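Local coordinates for protein catalase (Exiguobacterium oxidotolerans, PDB 2J2M) that breaks hydrogen peroxide down to water and oxygen at a buried heme, as a tetrameric heme catalase, at residues 314-319 with 337-342; 309-314 with 344-349; 194-199 with 214-219; 323-328 with 399-404. All blocks are in the same frame, centred on the assembly; numbering follows the deposited sequence.

Interaction 1 (314-319 with 337-342). With HEM (protoporphyrin IX containing Fe), chain E.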
# COMPACT_ATOMS: atom_id res chain seq x y z
N GLY A 314 9.88 -5.30 -13.91
CA GLY A 314 10.46 -6.25 -12.99
C GLY A 314 11.01 -7.46 -13.72
O GLY A 314 10.37 -7.97 -14.65
N PHE A 315 12.19 -7.92 -13.31
CA PHE A 315 12.78 -9.14 -13.86
C PHE A 315 13.01 -10.18 -12.76
O PHE A 315 13.16 -9.83 -11.59
CB PHE A 315 14.14 -8.89 -14.50
CG PHE A 315 14.21 -7.72 -15.44
CD1 PHE A 315 14.10 -7.90 -16.81
CD2 PHE A 315 14.52 -6.44 -14.95
CE1 PHE A 315 14.24 -6.82 -17.68
CE2 PHE A 315 14.66 -5.37 -15.81
CZ PHE A 315 14.52 -5.55 -17.18
N ASN A 316 13.07 -11.44 -13.15
CA ASN A 316 13.33 -12.55 -12.23
C ASN A 316 14.07 -13.64 -12.99
O ASN A 316 13.58 -14.09 -14.02
CB ASN A 316 12.02 -13.10 -11.62
CG ASN A 316 12.25 -14.23 -10.60
OD1 ASN A 316 13.34 -14.79 -10.53
ND2 ASN A 316 11.23 -14.57 -9.83
N PRO A 317 15.27 -14.04 -12.52
CA PRO A 317 16.07 -15.09 -13.22
C PRO A 317 15.36 -16.44 -13.29
O PRO A 317 15.71 -17.28 -14.11
CB PRO A 317 17.35 -15.22 -12.36
CG PRO A 317 17.04 -14.51 -11.06
CD PRO A 317 15.98 -13.48 -11.35
N GLY A 318 14.37 -16.66 -12.44
CA GLY A 318 13.62 -17.89 -12.49
C GLY A 318 12.34 -17.70 -13.26
O GLY A 318 11.45 -18.54 -13.15
N VAL A 319 12.22 -16.58 -13.99
CA VAL A 319 11.18 -16.42 -15.00
C VAL A 319 11.76 -16.97 -16.33
O VAL A 319 12.47 -16.29 -17.07
CB VAL A 319 10.64 -14.95 -15.06
CG1 VAL A 319 9.84 -14.67 -16.36
CG2 VAL A 319 9.76 -14.69 -13.87
N PHE A 337 12.47 -16.76 -5.70
CA PHE A 337 11.41 -16.21 -4.86
C PHE A 337 11.46 -14.69 -4.76
O PHE A 337 10.43 -14.02 -4.89
CB PHE A 337 11.45 -16.80 -3.43
CG PHE A 337 10.57 -16.06 -2.43
CD1 PHE A 337 9.18 -16.08 -2.55
CD2 PHE A 337 11.14 -15.32 -1.38
CE1 PHE A 337 8.39 -15.38 -1.65
CE2 PHE A 337 10.37 -14.62 -0.46
CZ PHE A 337 8.99 -14.64 -0.59
N SER A 338 12.65 -14.17 -4.50
CA SER A 338 12.86 -12.80 -4.03
C SER A 338 12.36 -11.73 -4.99
O SER A 338 11.71 -10.79 -4.55
CB SER A 338 14.36 -12.57 -3.77
OG SER A 338 14.63 -11.27 -3.25
N TYR A 339 12.68 -11.88 -6.27
CA TYR A 339 12.41 -10.87 -7.30
C TYR A 339 10.93 -10.56 -7.46
O TYR A 339 10.51 -9.41 -7.28
CB TYR A 339 13.06 -11.25 -8.64
CG TYR A 339 14.57 -11.08 -8.66
CD1 TYR A 339 15.17 -10.01 -9.31
CD2 TYR A 339 15.39 -11.99 -7.97
CE1 TYR A 339 16.59 -9.89 -9.32
CE2 TYR A 339 16.73 -11.87 -7.95
CZ TYR A 339 17.35 -10.82 -8.62
OH TYR A 339 18.72 -10.75 -8.55
N SER A 340 10.14 -11.59 -7.77
CA SER A 340 8.71 -11.47 -7.94
C SER A 340 8.05 -11.04 -6.63
O SER A 340 7.05 -10.30 -6.64
CB SER A 340 8.13 -12.82 -8.40
OG SER A 340 8.64 -13.18 -9.68
N ASP A 341 8.62 -11.52 -5.52
CA ASP A 341 8.09 -11.23 -4.18
C ASP A 341 8.21 -9.76 -3.88
O ASP A 341 7.28 -9.17 -3.38
CB ASP A 341 8.85 -11.99 -3.09
CG ASP A 341 8.45 -11.52 -1.70
OD1 ASP A 341 7.25 -11.50 -1.43
OD2 ASP A 341 9.32 -11.14 -0.88
N THR A 342 9.38 -9.19 -4.16
CA THR A 342 9.62 -7.76 -3.94
C THR A 342 8.85 -6.89 -4.92
O THR A 342 8.49 -5.78 -4.60
CB THR A 342 11.12 -7.42 -4.02
OG1 THR A 342 11.37 -6.14 -3.40
CG2 THR A 342 11.63 -7.43 -5.50
CHA HEM E . 17.92 -6.69 -8.22
CHB HEM E . 21.71 -9.12 -10.10
CHC HEM E . 21.83 -11.89 -6.15
CHD HEM E . 17.69 -9.96 -4.60
C1A HEM E . 18.90 -7.13 -9.10
C2A HEM E . 19.17 -6.63 -10.45
C3A HEM E . 20.22 -7.30 -10.96
C4A HEM E . 20.66 -8.25 -9.97
CMA HEM E . 20.88 -7.15 -12.36
CAA HEM E . 18.36 -5.49 -11.12
CBA HEM E . 17.19 -6.00 -11.97
CGA HEM E . 16.55 -4.78 -12.60
O1A HEM E . 15.39 -4.43 -12.24
O2A HEM E . 17.22 -4.14 -13.45
C1B HEM E . 22.04 -10.13 -9.23
C2B HEM E . 22.97 -11.22 -9.48
C3B HEM E . 22.99 -11.96 -8.38
C4B HEM E . 22.09 -11.38 -7.41
CMB HEM E . 23.75 -11.50 -10.80
CAB HEM E . 23.77 -13.27 -8.14
CBB HEM E . 25.03 -13.41 -8.54
C1C HEM E . 20.69 -11.70 -5.42
C2C HEM E . 20.22 -12.50 -4.30
C3C HEM E . 19.06 -11.95 -3.90
C4C HEM E . 18.78 -10.79 -4.73
CMC HEM E . 20.91 -13.77 -3.72
CAC HEM E . 18.16 -12.40 -2.72
CBC HEM E . 17.35 -13.46 -2.83
C1D HEM E . 17.36 -8.88 -5.38
C2D HEM E . 16.20 -8.03 -5.18
C3D HEM E . 16.26 -7.02 -6.32
C4D HEM E . 17.45 -7.35 -7.09
CMD HEM E . 15.10 -8.18 -4.07
CAD HEM E . 15.26 -5.88 -6.61
CBD HEM E . 14.40 -6.32 -7.80
CGD HEM E . 13.18 -5.45 -7.98
O1D HEM E . 12.83 -4.59 -7.11
O2D HEM E . 12.52 -5.63 -9.03
NA HEM E . 19.84 -8.12 -8.86
NB HEM E . 21.53 -10.25 -7.96
NC HEM E . 19.78 -10.67 -5.65
ND HEM E . 18.05 -8.45 -6.51
FE HEM E . 19.60 -9.55 -7.39
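The loop 314-319 runs past helix 330-346 and comes nearest where Asn316 CA lies 5.3 Å from Tyr339 CA, and turns away in a type I beta turn from Asn316 to Val319. Asn316 meets the helix with its amide. CG is anti to the backbone N (chi1 -178°), which lays the amide beside Tyr339 CB and brings ND2 to Ser340 OG, a nearly straight hydrogen bond of 2.9 Å. ND2 also bonds Leu336 O. Asn316 OD1 accepts from Gly318 N at 2.9 Å, forming an Asx turn, so both ends of the amide are held. The Tyr339 ring is sandwiched. Pro317 CD sits over the centre of one face in a CH-pi contact, 3.7 Å from the ring centroid. The heme pyrrole carbon C1D lies over the opposite face, nearer the rim. Tyr339 OH binds the iron at 1.9 Å and is hydrogen-bonded to Arg335 NE. Phe315 turns its ring edge to heme O1A. This is the proximal side of a catalase heme, with tyrosine as axial ligand.

Interaction 2 (309-314 with 344-349). With HEM (protoporphyrin IX containing Fe), chain E.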
# COMPACT_ATOMS: atom_id res chain seq x y z
N GLU A 309 8.53 2.60 -17.91
CA GLU A 309 9.26 1.53 -18.56
C GLU A 309 10.41 1.08 -17.69
O GLU A 309 10.34 0.01 -17.11
CB GLU A 309 9.70 1.92 -20.00
CG GLU A 309 8.54 2.22 -21.00
CD GLU A 309 9.04 2.79 -22.32
OE1 GLU A 309 9.85 2.12 -22.98
OE2 GLU A 309 8.64 3.91 -22.71
N THR A 310 11.44 1.91 -17.54
CA THR A 310 12.61 1.55 -16.76
C THR A 310 12.29 1.34 -15.27
O THR A 310 12.75 0.35 -14.65
CB THR A 310 13.76 2.56 -16.97
OG1 THR A 310 13.92 2.81 -18.37
CG2 THR A 310 15.09 2.03 -16.42
N GLU A 311 11.49 2.23 -14.69
CA GLU A 311 11.28 2.14 -13.25
C GLU A 311 10.31 1.01 -12.92
O GLU A 311 10.49 0.33 -11.92
CB GLU A 311 10.85 3.47 -12.61
CG GLU A 311 10.80 3.45 -11.05
CD GLU A 311 12.19 3.18 -10.45
OE1 GLU A 311 13.17 3.66 -11.05
OE2 GLU A 311 12.33 2.48 -9.41
N SER A 312 9.34 0.78 -13.79
CA SER A 312 8.24 -0.16 -13.53
C SER A 312 8.48 -1.62 -13.97
O SER A 312 7.75 -2.52 -13.54
CB SER A 312 6.93 0.39 -14.10
OG SER A 312 6.39 1.43 -13.29
N VAL A 313 9.47 -1.87 -14.84
CA VAL A 313 9.82 -3.24 -15.17
C VAL A 313 10.26 -4.04 -13.94
O VAL A 313 10.93 -3.51 -13.04
CB VAL A 313 10.91 -3.33 -16.31
CG1 VAL A 313 12.30 -2.86 -15.85
CG2 VAL A 313 10.95 -4.76 -16.92
N GLY A 314 9.88 -5.30 -13.91
CA GLY A 314 10.46 -6.25 -12.99
C GLY A 314 11.01 -7.46 -13.72
O GLY A 314 10.37 -7.97 -14.65
N ARG A 344 5.84 -7.56 -6.10
CA ARG A 344 4.44 -7.48 -5.66
C ARG A 344 4.24 -6.32 -4.66
O ARG A 344 3.16 -5.75 -4.57
CB ARG A 344 3.96 -8.83 -5.06
CG ARG A 344 3.76 -9.88 -6.14
CD ARG A 344 3.80 -11.32 -5.61
NE ARG A 344 4.05 -12.25 -6.72
CZ ARG A 344 4.92 -13.25 -6.70
NH1 ARG A 344 5.62 -13.56 -5.60
NH2 ARG A 344 5.07 -13.98 -7.80
N HIS A 345 5.33 -5.99 -3.96
CA HIS A 345 5.32 -4.87 -3.02
C HIS A 345 5.70 -3.58 -3.75
O HIS A 345 4.95 -2.61 -3.72
CB HIS A 345 6.28 -5.20 -1.86
CG HIS A 345 7.01 -4.01 -1.31
ND1 HIS A 345 6.40 -3.06 -0.51
CD2 HIS A 345 8.31 -3.65 -1.40
CE1 HIS A 345 7.29 -2.15 -0.17
NE2 HIS A 345 8.46 -2.48 -0.69
N ARG A 346 6.83 -3.59 -4.46
CA ARG A 346 7.34 -2.40 -5.15
C ARG A 346 6.45 -1.87 -6.30
O ARG A 346 6.30 -0.67 -6.48
CB ARG A 346 8.78 -2.64 -5.62
CG ARG A 346 9.31 -1.55 -6.56
CD ARG A 346 10.80 -1.69 -6.91
NE ARG A 346 11.06 -2.72 -7.94
CZ ARG A 346 10.92 -2.55 -9.25
NH1 ARG A 346 11.22 -3.53 -10.09
NH2 ARG A 346 10.46 -1.41 -9.74
N ILE A 347 5.88 -2.75 -7.10
CA ILE A 347 5.18 -2.28 -8.29
C ILE A 347 3.72 -2.53 -8.04
O ILE A 347 2.88 -1.72 -8.43
CB ILE A 347 5.63 -3.02 -9.60
CG1 ILE A 347 7.16 -3.05 -9.73
CG2 ILE A 347 5.02 -2.35 -10.83
CD1 ILE A 347 7.65 -4.13 -10.72
N GLY A 348 3.40 -3.66 -7.40
CA GLY A 348 2.02 -4.02 -7.10
C GLY A 348 1.65 -5.47 -7.41
O GLY A 348 2.35 -6.15 -8.16
N PRO A 349 0.56 -5.97 -6.79
CA PRO A 349 0.08 -7.33 -7.02
C PRO A 349 -0.19 -7.70 -8.48
O PRO A 349 0.03 -8.85 -8.86
CB PRO A 349 -1.19 -7.39 -6.16
CG PRO A 349 -0.91 -6.40 -5.06
CD PRO A 349 -0.25 -5.27 -5.77
CHA HEM E . 17.92 -6.69 -8.22
CHB HEM E . 21.71 -9.12 -10.10
CHC HEM E . 21.83 -11.89 -6.15
CHD HEM E . 17.69 -9.96 -4.60
C1A HEM E . 18.90 -7.13 -9.10
C2A HEM E . 19.17 -6.63 -10.45
C3A HEM E . 20.22 -7.30 -10.96
C4A HEM E . 20.66 -8.25 -9.97
CMA HEM E . 20.88 -7.15 -12.36
CAA HEM E . 18.36 -5.49 -11.12
CBA HEM E . 17.19 -6.00 -11.97
CGA HEM E . 16.55 -4.78 -12.60
O1A HEM E . 15.39 -4.43 -12.24
O2A HEM E . 17.22 -4.14 -13.45
C1B HEM E . 22.04 -10.13 -9.23
C2B HEM E . 22.97 -11.22 -9.48
C3B HEM E . 22.99 -11.96 -8.38
C4B HEM E . 22.09 -11.38 -7.41
CMB HEM E . 23.75 -11.50 -10.80
CAB HEM E . 23.77 -13.27 -8.14
CBB HEM E . 25.03 -13.41 -8.54
C1C HEM E . 20.69 -11.70 -5.42
C2C HEM E . 20.22 -12.50 -4.30
C3C HEM E . 19.06 -11.95 -3.90
C4C HEM E . 18.78 -10.79 -4.73
CMC HEM E . 20.91 -13.77 -3.72
CAC HEM E . 18.16 -12.40 -2.72
CBC HEM E . 17.35 -13.46 -2.83
C1D HEM E . 17.36 -8.88 -5.38
C2D HEM E . 16.20 -8.03 -5.18
C3D HEM E . 16.26 -7.02 -6.32
C4D HEM E . 17.45 -7.35 -7.09
CMD HEM E . 15.10 -8.18 -4.07
CAD HEM E . 15.26 -5.88 -6.61
CBD HEM E . 14.40 -6.32 -7.80
CGD HEM E . 13.18 -5.45 -7.98
O1D HEM E . 12.83 -4.59 -7.11
O2D HEM E . 12.52 -5.63 -9.03
NA HEM E . 19.84 -8.12 -8.86
NB HEM E . 21.53 -10.25 -7.96
NC HEM E . 19.78 -10.67 -5.65
ND HEM E . 18.05 -8.45 -6.51
FE HEM E . 19.60 -9.55 -7.39
O HOH W 1 10.26 1.26 -8.46
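Hydrogen bonds from Arg346 to backbone carbonyls join the two segments. Its NH2 reaches Glu311 O at 2.8 Å, nearly in line with the C=O bond, but the hydrogen bond is bent at the hydrogen (132°). Its NH1 gives a straighter bond to Val313 O, 3.0 Å long and in the guanidinium plane. Two more hydrogen bonds hold a heme propionate. NE bonds O1D and NH1 bonds O2D, both at 2.7 Å, so it is gripped at both oxygens. The side chain bends at chi3 (78°), which turns the guanidinium edge to the carboxylate and the carbonyls together. Bonds from NE, NH1 and NH2 together hold the guanidinium in its orientation. A longer charge pair stands apart: Glu311 OE2 lies 4.3 Å from Arg346 NH2, well out of the guanidinium plane, and is linked to it through a water. The same carboxylate forms a salt bridge with Arg53. Ile347 adds van der Waals contact: its CD1 lies 3.2 Å from Ser312 O and its CG1 over one face of the guanidinium. The contact sits where the end of helix 330-346 meets the chain leaving helix 307-311. Strand 87-95 lies alongside, with Phe91 against Thr310 and Val313.

Interaction 3 (194-199 with 214-219). With HEM (protoporphyrin IX containing Fe), chain E.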
# COMPACT_ATOMS: atom_id res chain seq x y z
N ARG A 194 30.52 -6.17 -20.11
CA ARG A 194 30.04 -7.50 -20.44
C ARG A 194 28.86 -7.88 -19.54
O ARG A 194 28.46 -7.09 -18.66
CB ARG A 194 31.20 -8.52 -20.31
CG ARG A 194 32.04 -8.38 -19.03
CD ARG A 194 32.61 -9.71 -18.58
NE ARG A 194 33.62 -9.52 -17.53
CZ ARG A 194 34.36 -10.51 -17.00
NH1 ARG A 194 35.27 -10.21 -16.07
NH2 ARG A 194 34.19 -11.77 -17.41
N GLY A 195 28.30 -9.07 -19.78
CA GLY A 195 27.23 -9.63 -18.95
C GLY A 195 27.53 -11.08 -18.62
O GLY A 195 28.23 -11.76 -19.39
N SER A 196 27.01 -11.56 -17.48
CA SER A 196 27.28 -12.90 -16.99
C SER A 196 26.06 -13.45 -16.25
O SER A 196 25.50 -12.76 -15.40
CB SER A 196 28.48 -12.87 -16.04
OG SER A 196 29.59 -12.25 -16.64
N SER A 197 25.63 -14.67 -16.57
CA SER A 197 24.53 -15.27 -15.78
C SER A 197 24.97 -15.48 -14.34
O SER A 197 24.14 -15.51 -13.42
CB SER A 197 24.06 -16.58 -16.39
OG SER A 197 25.13 -17.48 -16.55
N VAL A 198 26.29 -15.62 -14.17
CA VAL A 198 26.92 -15.97 -12.90
C VAL A 198 26.59 -17.41 -12.44
O VAL A 198 27.51 -18.20 -12.19
CB VAL A 198 26.66 -14.89 -11.79
CG1 VAL A 198 27.19 -15.36 -10.41
CG2 VAL A 198 27.28 -13.56 -12.22
N HIS A 199 25.29 -17.72 -12.31
CA HIS A 199 24.82 -19.08 -12.02
C HIS A 199 24.79 -19.97 -13.27
O HIS A 199 24.69 -19.47 -14.40
CB HIS A 199 23.39 -19.07 -11.47
CG HIS A 199 23.12 -17.99 -10.48
ND1 HIS A 199 23.64 -18.00 -9.20
CD2 HIS A 199 22.36 -16.87 -10.56
CE1 HIS A 199 23.22 -16.93 -8.54
NE2 HIS A 199 22.45 -16.22 -9.35
N LYS A 214 25.93 -21.82 -18.63
CA LYS A 214 26.25 -20.47 -18.19
C LYS A 214 26.01 -19.57 -19.43
O LYS A 214 26.17 -20.03 -20.59
CB LYS A 214 27.71 -20.40 -17.75
CG LYS A 214 28.03 -19.74 -16.40
CD LYS A 214 27.63 -20.62 -15.26
CE LYS A 214 28.74 -20.86 -14.25
NZ LYS A 214 29.26 -19.75 -13.40
N LEU A 215 25.63 -18.32 -19.17
CA LEU A 215 25.33 -17.37 -20.24
C LEU A 215 26.29 -16.21 -20.18
O LEU A 215 26.65 -15.77 -19.10
CB LEU A 215 23.89 -16.89 -20.13
CG LEU A 215 22.79 -17.39 -21.07
CD1 LEU A 215 23.20 -18.44 -22.13
CD2 LEU A 215 21.55 -17.84 -20.28
N ARG A 216 26.63 -15.69 -21.35
CA ARG A 216 27.76 -14.79 -21.53
C ARG A 216 27.43 -13.70 -22.57
O ARG A 216 27.12 -14.01 -23.72
CB ARG A 216 28.96 -15.63 -22.04
CG ARG A 216 30.16 -15.74 -21.10
CD ARG A 216 30.02 -16.65 -19.88
NE ARG A 216 30.79 -15.96 -18.86
CZ ARG A 216 31.71 -16.46 -18.04
NH1 ARG A 216 31.97 -17.74 -17.95
NH2 ARG A 216 32.32 -15.61 -17.24
N TRP A 217 27.45 -12.43 -22.15
CA TRP A 217 27.32 -11.31 -23.10
C TRP A 217 28.66 -10.61 -23.34
O TRP A 217 29.38 -10.30 -22.39
CB TRP A 217 26.32 -10.26 -22.63
CG TRP A 217 24.90 -10.73 -22.45
CD1 TRP A 217 24.32 -11.15 -21.28
CD2 TRP A 217 23.87 -10.77 -23.44
NE1 TRP A 217 23.01 -11.45 -21.49
CE2 TRP A 217 22.69 -11.23 -22.80
CE3 TRP A 217 23.81 -10.46 -24.81
CZ2 TRP A 217 21.48 -11.40 -23.48
CZ3 TRP A 217 22.59 -10.63 -25.50
CH2 TRP A 217 21.44 -11.08 -24.83
N VAL A 218 28.98 -10.36 -24.62
CA VAL A 218 30.27 -9.80 -25.03
C VAL A 218 29.97 -8.54 -25.84
O VAL A 218 29.32 -8.64 -26.87
CB VAL A 218 31.14 -10.82 -25.88
CG1 VAL A 218 32.51 -10.21 -26.31
CG2 VAL A 218 31.37 -12.19 -25.12
N PRO A 219 30.42 -7.35 -25.38
CA PRO A 219 30.00 -6.12 -26.05
C PRO A 219 30.77 -5.85 -27.33
O PRO A 219 31.99 -6.00 -27.35
CB PRO A 219 30.31 -5.04 -25.03
CG PRO A 219 31.48 -5.56 -24.27
CD PRO A 219 31.31 -7.07 -24.23
CHA HEM E . 17.92 -6.69 -8.22
CHB HEM E . 21.71 -9.12 -10.10
CHC HEM E . 21.83 -11.89 -6.15
CHD HEM E . 17.69 -9.96 -4.60
C1A HEM E . 18.90 -7.13 -9.10
C2A HEM E . 19.17 -6.63 -10.45
C3A HEM E . 20.22 -7.30 -10.96
C4A HEM E . 20.66 -8.25 -9.97
CMA HEM E . 20.88 -7.15 -12.36
CAA HEM E . 18.36 -5.49 -11.12
CBA HEM E . 17.19 -6.00 -11.97
CGA HEM E . 16.55 -4.78 -12.60
O1A HEM E . 15.39 -4.43 -12.24
O2A HEM E . 17.22 -4.14 -13.45
C1B HEM E . 22.04 -10.13 -9.23
C2B HEM E . 22.97 -11.22 -9.48
C3B HEM E . 22.99 -11.96 -8.38
C4B HEM E . 22.09 -11.38 -7.41
CMB HEM E . 23.75 -11.50 -10.80
CAB HEM E . 23.77 -13.27 -8.14
CBB HEM E . 25.03 -13.41 -8.54
C1C HEM E . 20.69 -11.70 -5.42
C2C HEM E . 20.22 -12.50 -4.30
C3C HEM E . 19.06 -11.95 -3.90
C4C HEM E . 18.78 -10.79 -4.73
CMC HEM E . 20.91 -13.77 -3.72
CAC HEM E . 18.16 -12.40 -2.72
CBC HEM E . 17.35 -13.46 -2.83
C1D HEM E . 17.36 -8.88 -5.38
C2D HEM E . 16.20 -8.03 -5.18
C3D HEM E . 16.26 -7.02 -6.32
C4D HEM E . 17.45 -7.35 -7.09
CMD HEM E . 15.10 -8.18 -4.07
CAD HEM E . 15.26 -5.88 -6.61
CBD HEM E . 14.40 -6.32 -7.80
CGD HEM E . 13.18 -5.45 -7.98
O1D HEM E . 12.83 -4.59 -7.11
O2D HEM E . 12.52 -5.63 -9.03
NA HEM E . 19.84 -8.12 -8.86
NB HEM E . 21.53 -10.25 -7.96
NC HEM E . 19.78 -10.67 -5.65
ND HEM E . 18.05 -8.45 -6.51
FE HEM E . 19.60 -9.55 -7.39
O HOH W 2 31.29 -12.99 -18.65
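Lys214 folds back along the other segment, bent at chi2, chi3 and chi4, so that NZ donates to Val198 O at 2.6 Å while CD passes His199 O. Leu215 is held at both backbone ends by Ser197. Its O accepts from Ser197 N at 2.9 Å, and its N donates to Ser197 OG at 2.8 Å, almost straight. Ser197 OG lies between its backbone N and carbonyl carbon (chi1 55°) and in turn donates to His199 O, bracing the bend that carries Val198 and His199 to the heme vinyl group. Arg216 and Ser196 form a non-hydrogen-bonded antiparallel pair. A water joins them, accepting from Arg216 NE at 3.0 Å and donating to Ser196 OG. Arg216 also bonds Gln263 and forms a salt bridge with Asp283, and Ser196 OG bonds Asn130 O. Trp217 and Gly195 form the hydrogen-bonded pair, with Trp217 N to Gly195 O at 2.9 Å and Gly195 N to Trp217 O at 3.1 Å. Gly195 CA lies at the edge of the indole. Strand 195-196 thus pairs with strand 210-219, which is also bonded to strand 257-265. Strand 122-129 packs on Ser197 and Leu215, and helix 330-346 touches His199.

Interaction 4 (323-328 with 399-404)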
# COMPACT_ATOMS: atom_id res chain seq x y z
N GLY A 323 11.97 -25.37 -21.70
CA GLY A 323 13.28 -25.68 -22.26
C GLY A 323 14.35 -25.18 -21.31
O GLY A 323 15.54 -25.44 -21.49
N MET A 324 13.91 -24.45 -20.28
CA MET A 324 14.80 -23.80 -19.33
C MET A 324 14.35 -24.08 -17.92
O MET A 324 13.16 -24.00 -17.63
CB MET A 324 14.82 -22.29 -19.55
CG MET A 324 15.55 -21.86 -20.82
SD MET A 324 15.51 -20.08 -20.94
CE MET A 324 16.33 -19.83 -22.54
N LEU A 325 15.31 -24.41 -17.04
CA LEU A 325 15.02 -24.67 -15.63
C LEU A 325 16.12 -24.07 -14.75
O LEU A 325 17.24 -23.91 -15.21
CB LEU A 325 14.85 -26.19 -15.36
CG LEU A 325 13.55 -26.92 -15.77
CD1 LEU A 325 13.67 -28.40 -15.49
CD2 LEU A 325 12.34 -26.40 -15.00
N PRO A 326 15.81 -23.74 -13.48
CA PRO A 326 16.89 -23.27 -12.62
C PRO A 326 17.82 -24.40 -12.18
O PRO A 326 17.40 -25.55 -12.09
CB PRO A 326 16.16 -22.68 -11.42
CG PRO A 326 14.86 -23.45 -11.36
CD PRO A 326 14.50 -23.74 -12.79
N SER A 327 19.09 -24.06 -11.91
CA SER A 327 19.96 -25.01 -11.26
C SER A 327 19.75 -25.00 -9.74
O SER A 327 19.17 -24.07 -9.18
CB SER A 327 21.41 -24.72 -11.59
OG SER A 327 21.85 -23.55 -10.95
N GLU A 328 20.26 -26.06 -9.10
CA GLU A 328 20.29 -26.23 -7.65
C GLU A 328 21.16 -25.17 -6.92
O GLU A 328 21.08 -25.02 -5.70
CB GLU A 328 20.74 -27.65 -7.31
CG GLU A 328 19.89 -28.80 -7.90
CD GLU A 328 20.41 -29.36 -9.26
OE1 GLU A 328 21.21 -28.71 -9.96
OE2 GLU A 328 20.00 -30.49 -9.61
N THR A 399 4.55 -29.67 -19.19
CA THR A 399 4.98 -29.98 -17.83
C THR A 399 6.50 -30.02 -17.78
O THR A 399 7.15 -30.55 -18.68
CB THR A 399 4.39 -31.32 -17.34
OG1 THR A 399 2.97 -31.31 -17.52
CG2 THR A 399 4.66 -31.57 -15.89
N GLU A 400 7.04 -29.41 -16.72
CA GLU A 400 8.49 -29.38 -16.47
C GLU A 400 8.93 -30.78 -16.09
O GLU A 400 8.38 -31.36 -15.15
CB GLU A 400 8.84 -28.40 -15.33
CG GLU A 400 8.28 -26.97 -15.46
CD GLU A 400 6.99 -26.75 -14.65
OE1 GLU A 400 6.05 -27.58 -14.76
OE2 GLU A 400 6.90 -25.74 -13.92
N ASP A 401 9.90 -31.33 -16.81
CA ASP A 401 10.32 -32.70 -16.51
C ASP A 401 10.94 -32.84 -15.14
O ASP A 401 11.43 -31.86 -14.54
CB ASP A 401 11.20 -33.30 -17.60
CG ASP A 401 12.07 -32.28 -18.25
OD1 ASP A 401 11.88 -32.03 -19.48
OD2 ASP A 401 12.95 -31.72 -17.53
N THR A 402 10.83 -34.07 -14.61
CA THR A 402 11.49 -34.45 -13.37
C THR A 402 13.01 -34.18 -13.48
O THR A 402 13.58 -34.25 -14.56
CB THR A 402 11.25 -35.95 -13.04
OG1 THR A 402 11.85 -36.76 -14.05
CG2 THR A 402 9.78 -36.26 -12.99
N GLN A 403 13.64 -33.86 -12.36
CA GLN A 403 15.09 -33.73 -12.31
C GLN A 403 15.61 -34.66 -11.20
O GLN A 403 14.82 -35.08 -10.36
CB GLN A 403 15.45 -32.27 -12.04
CG GLN A 403 15.38 -31.35 -13.26
CD GLN A 403 16.33 -31.77 -14.36
OE1 GLN A 403 17.56 -31.91 -14.14
NE2 GLN A 403 15.77 -32.01 -15.56
N PRO A 404 16.91 -35.00 -11.20
CA PRO A 404 17.40 -35.97 -10.21
C PRO A 404 17.59 -35.40 -8.81
O PRO A 404 17.85 -34.22 -8.65
CB PRO A 404 18.77 -36.41 -10.75
CG PRO A 404 18.98 -35.67 -12.04
CD PRO A 404 17.99 -34.55 -12.10
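A loose van der Waals contact, with no hydrogen bond between the segments, brings strand 324-326 against the extended chain 399-404 near the subunit interfaces. Leu325 carries nearly all of it. Its CB points at the other segment. With CG anti to the carbonyl carbon (chi1 -76°), CD1 and CD2 reach different residues of 399-404. CD2 meets the Glu400 side chain at about a right angle, with Glu400 CB 4.0 Å away. CD1 lies 4.0 Å from Asp401 OD2 and 4.1 Å from Gln403 CG, the latter coming from the opposite direction. A weak hydrogen bond of 3.5 Å from Gln403 NE2 to Asp401 OD2 links these two side chains beside the methyl. Glu400 and Gln403 offer aliphatic carbons to Leu325, Asp401 a carboxylate oxygen.

Strand 324-326 is an edge partner of strand 201-204 in the large antiparallel sheet of the catalase fold, whereas Gln403 and Pro404 pair with an antiparallel strand of the fourth subunit, so the small sheet they form continues across the interface. Glu328 bonds Tyr212 and forms a salt bridge with Lys202, and Lys202 NZ also bonds Gln403 OE1, tying the two segments from outside. Glu400 turns its carboxylate away from Leu325 to a salt bridge with Arg412 of the fourth subunit, and Asp401 O is hydrogen-bonded to Arg23 of the third subunit.

Overall arrangement
Interaction 3 closes first along the chain. Interaction 1 is then nested in the loop closed by interaction 2, and both cross with interaction 4. Interactions 1 and 2 share Gly314 and helix 330-346, with centres about 11 Å apart. Together they hold the iron and one propionate from a single helix. Interaction 3, about 19 Å from interaction 1 between centres, meets the vinyl side of the same heme. Interaction 4 touches no heme. It lies about 17 Å from interaction 1 and 21 Å from interaction 3 between centres, and reaches the same antiparallel sheet as interaction 3. Strand 324-326 precedes helix 330-346 in the chain, and interactions 1, 2 and 4 all touch the third subunit.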